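Local coordinates for NUDIX hydrolase (Nitrosomonas europaea, PDB 2B0V), which probably hydrolyses nucleoside di- and triphosphates and thiamine diphosphate, as a magnesium-dependent member of the NudJ subfamily of Nudix hydrolases, at residues V24-R29 against L57-H62. Numbering follows the deposited sequence.
Sequences VEEIPR and LEETGH. With EDO (1,2-ethanediol), chain D.
E59, near the C-terminal end of helix 48-60, meets V24 of strand 20-26 in two ways. V24 CG1 lies 3.7 Å from the E59 backbone O, a buried carbonyl oxygen with no polar partner, and V24 CG2 stands 4.0 Å from E59 OE1, the side chains crossing at about a right angle. With CG anti to the carbonyl carbon (chi1 -63°) and the chain extended beyond it, the E59 carboxylate reaches past V24 toward that of E26. Their OE1 atoms stay 4.3 Å apart, and a water bridges them, 2.6 Å from E26 OE1 and 2.7 Å from E59 OE1. E26 OE2 is held by R125 (salt bridge) and N36, and E59 OE1 accepts from A39 N, which probably eases the repulsion between the carboxylates. One residue on, T60 CG2 touches V24 CG1 at 3.9 Å, while OG1 accepts from H62 N (3.1 Å, 156°) in an ST turn and also bonds to V56 O. A serine here would keep the hydroxyl but would probably leave a gap beside V24 CG1. G61, at phi 74°, ends the helix. Sequence and fold agree on the Nudix box: its helix packs against the central sheet, with E59 in the REUXEE part of the signature.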
ATOM      1  N   VAL A  24       5.502  -4.974  -3.436  1.00 15.09           N
ATOM      2  CA  VAL A  24       5.840  -4.903  -4.849  1.00 15.68           C
ATOM      3  C   VAL A  24       7.241  -4.353  -5.027  1.00 15.89           C
ATOM      4  O   VAL A  24       7.663  -3.489  -4.262  1.00 15.28           O
ATOM      5  CB  VAL A  24       4.826  -4.059  -5.676  1.00 16.34           C
ATOM      6  CG1 VAL A  24       3.440  -4.720  -5.688  1.00 18.67           C
ATOM      7  CG2 VAL A  24       4.763  -2.626  -5.168  1.00 15.99           C
ATOM      8  N   GLU A  25       7.966  -4.882  -6.021  1.00 16.91           N
ATOM      9  CA  GLU A  25       9.152  -4.208  -6.541  1.00 16.53           C
ATOM     10  C   GLU A  25       8.693  -3.425  -7.759  1.00 15.80           C
ATOM     11  O   GLU A  25       8.030  -3.960  -8.649  1.00 16.74           O
ATOM     12  CB  GLU A  25      10.246  -5.222  -6.894  1.00 17.10           C
ATOM     13  CG  GLU A  25      10.697  -5.946  -5.632  1.00 19.97           C
ATOM     14  CD  GLU A  25      11.773  -6.996  -5.862  1.00 26.79           C
ATOM     15  OE1 GLU A  25      11.846  -7.567  -6.978  1.00 31.01           O
ATOM     16  OE2 GLU A  25      12.553  -7.209  -4.911  1.00 31.37           O
ATOM     17  N   GLU A  26       9.003  -2.134  -7.764  1.00 16.49           N
ATOM     18  CA  GLU A  26       8.445  -1.217  -8.756  1.00 16.61           C
ATOM     19  C   GLU A  26       9.508  -0.213  -9.197  1.00 17.32           C
ATOM     20  O   GLU A  26      10.497   0.019  -8.495  1.00 18.12           O
ATOM     21  CB  GLU A  26       7.233  -0.471  -8.172  1.00 17.67           C
ATOM     22  CG  GLU A  26       7.611   0.445  -6.985  1.00 20.51           C
ATOM     23  CD  GLU A  26       6.381   0.970  -6.261  1.00 26.01           C
ATOM     24  OE1 GLU A  26       5.273   0.395  -6.472  1.00 28.48           O
ATOM     25  OE2 GLU A  26       6.546   1.940  -5.484  1.00 24.45           O
ATOM     26  N   ILE A  27       9.312   0.331 -10.388  1.00 18.58           N
ATOM     27  CA  ILE A  27      10.217   1.359 -10.900  1.00 19.76           C
ATOM     28  C   ILE A  27       9.354   2.611 -11.071  1.00 22.31           C
ATOM     29  O   ILE A  27       8.668   2.749 -12.092  1.00 22.01           O
ATOM     30  CB  ILE A  27      10.848   0.927 -12.225  1.00 19.90           C
ATOM     31  CG1 ILE A  27      11.604  -0.395 -12.030  1.00 20.38           C
ATOM     32  CG2 ILE A  27      11.759   2.016 -12.752  1.00 18.79           C
ATOM     33  CD1 ILE A  27      12.206  -0.977 -13.313  1.00 22.55           C
ATOM     34  N   PRO A  28       9.368   3.515 -10.064  1.00 24.44           N
ATOM     35  CA  PRO A  28       8.488   4.707 -10.096  1.00 26.40           C
ATOM     36  C   PRO A  28       8.896   5.748 -11.127  1.00 28.12           C
ATOM     37  O   PRO A  28       8.042   6.489 -11.646  1.00 29.76           O
ATOM     38  CB  PRO A  28       8.643   5.316  -8.684  1.00 26.37           C
ATOM     39  CG  PRO A  28       9.333   4.285  -7.870  1.00 26.42           C
ATOM     40  CD  PRO A  28      10.174   3.469  -8.834  1.00 25.03           C
ATOM     41  N   ARG A  29      10.190   5.836 -11.395  1.00 28.80           N
ATOM     42  CA  ARG A  29      10.712   6.763 -12.384  1.00 30.08           C
ATOM     43  C   ARG A  29      12.043   6.195 -12.775  1.00 29.46           C
ATOM     44  O   ARG A  29      12.613   5.377 -12.041  1.00 29.91           O
ATOM     45  CB  ARG A  29      10.879   8.178 -11.794  1.00 31.32           C
ATOM     46  CG  ARG A  29      11.958   8.309 -10.704  1.00 34.61           C
ATOM     47  CD  ARG A  29      11.866   9.646  -9.932  1.00 39.76           C
ATOM     48  NE  ARG A  29      10.477   9.974  -9.575  1.00 44.06           N
ATOM     49  CZ  ARG A  29       9.827   9.507  -8.506  1.00 45.83           C
ATOM     50  NH1 ARG A  29      10.439   8.698  -7.643  1.00 46.50           N
ATOM     51  NH2 ARG A  29       8.558   9.855  -8.298  1.00 45.83           N
ATOM     52  N   LEU A  57      -5.384  -4.935  -6.234  1.00 13.78           N
ATOM     53  CA  LEU A  57      -5.649  -5.704  -7.447  1.00 13.20           C
ATOM     54  C   LEU A  57      -4.785  -5.272  -8.634  1.00 13.06           C
ATOM     55  O   LEU A  57      -4.218  -6.147  -9.350  1.00 13.83           O
ATOM     56  CB  LEU A  57      -7.149  -5.622  -7.762  1.00 12.36           C
ATOM     57  CG  LEU A  57      -7.631  -6.307  -9.029  1.00 13.45           C
ATOM     58  CD1 LEU A  57      -7.384  -7.810  -8.929  1.00 13.36           C
ATOM     59  CD2 LEU A  57      -9.089  -6.011  -9.282  1.00 14.64           C
ATOM     60  N   GLU A  58      -4.696  -3.952  -8.867  1.00 13.40           N
ATOM     61  CA  GLU A  58      -3.998  -3.436 -10.051  1.00 13.83           C
ATOM     62  C   GLU A  58      -2.495  -3.669 -10.013  1.00 15.21           C
ATOM     63  O   GLU A  58      -1.854  -3.806 -11.080  1.00 15.91           O
ATOM     64  CB  GLU A  58      -4.273  -1.952 -10.256  1.00 15.30           C
ATOM     65  CG  GLU A  58      -5.744  -1.741 -10.597  1.00 18.51           C
ATOM     66  CD  GLU A  58      -6.144  -0.294 -10.885  1.00 21.53           C
ATOM     67  OE1 GLU A  58      -5.421   0.621 -10.444  1.00 24.29           O
ATOM     68  OE2 GLU A  58      -7.215  -0.116 -11.538  1.00 24.14           O
ATOM     69  N   GLU A  59      -1.942  -3.700  -8.805  1.00 14.38           N
ATOM     70  CA  GLU A  59      -0.473  -3.818  -8.620  1.00 15.41           C
ATOM     71  C   GLU A  59       0.002  -5.252  -8.356  1.00 14.81           C
ATOM     72  O   GLU A  59       1.191  -5.544  -8.525  1.00 15.74           O
ATOM     73  CB  GLU A  59       0.020  -2.867  -7.524  1.00 15.07           C
ATOM     74  CG  GLU A  59      -0.205  -1.417  -7.849  1.00 15.35           C
ATOM     75  CD  GLU A  59       0.805  -0.519  -7.130  1.00 20.56           C
ATOM     76  OE1 GLU A  59       1.218  -0.869  -5.996  1.00 19.47           O
ATOM     77  OE2 GLU A  59       1.180   0.531  -7.703  1.00 23.22           O
ATOM     78  N   THR A  60      -0.890  -6.117  -7.859  1.00 13.94           N
ATOM     79  CA  THR A  60      -0.492  -7.471  -7.478  1.00 14.51           C
ATOM     80  C   THR A  60      -1.268  -8.615  -8.113  1.00 14.72           C
ATOM     81  O   THR A  60      -0.828  -9.768  -8.005  1.00 15.24           O
ATOM     82  CB  THR A  60      -0.539  -7.703  -5.958  1.00 14.86           C
ATOM     83  OG1 THR A  60      -1.900  -7.896  -5.542  1.00 13.99           O
ATOM     84  CG2 THR A  60       0.078  -6.556  -5.206  1.00 14.31           C
ATOM     85  N   GLY A  61      -2.421  -8.318  -8.714  1.00 13.87           N
ATOM     86  CA  GLY A  61      -3.282  -9.374  -9.272  1.00 13.79           C
ATOM     87  C   GLY A  61      -4.021 -10.190  -8.222  1.00 13.52           C
ATOM     88  O   GLY A  61      -4.717 -11.152  -8.530  1.00 14.17           O
ATOM     89  N   HIS A  62      -3.930  -9.764  -6.965  1.00 14.07           N
ATOM     90  CA  HIS A  62      -4.724 -10.351  -5.888  1.00 13.78           C
ATOM     91  C   HIS A  62      -5.923  -9.452  -5.526  1.00 14.88           C
ATOM     92  O   HIS A  62      -5.768  -8.248  -5.456  1.00 15.23           O
ATOM     93  CB  HIS A  62      -3.850 -10.421  -4.633  1.00 14.87           C
ATOM     94  CG  HIS A  62      -2.690 -11.354  -4.725  1.00 15.72           C
ATOM     95  ND1 HIS A  62      -1.577 -11.110  -5.511  1.00 16.18           N
ATOM     96  CD2 HIS A  62      -2.474 -12.549  -4.126  1.00 17.98           C
ATOM     97  CE1 HIS A  62      -0.733 -12.123  -5.386  1.00 18.49           C
ATOM     98  NE2 HIS A  62      -1.235 -12.979  -4.517  1.00 17.53           N
TER
HETATM   99  C1  EDO D 201       2.060   2.819  -6.822  1.00 29.61           C
HETATM  100  O1  EDO D 201       2.828   3.404  -5.721  1.00 34.02           O
HETATM  101  C2  EDO D 201       1.146   3.782  -7.612  1.00 33.70           C
HETATM  102  O2  EDO D 201      -0.003   3.148  -8.260  1.00 33.80           O
HETATM  103  O   HOH W   1       3.203   0.599  -4.840  1.00 18.54           O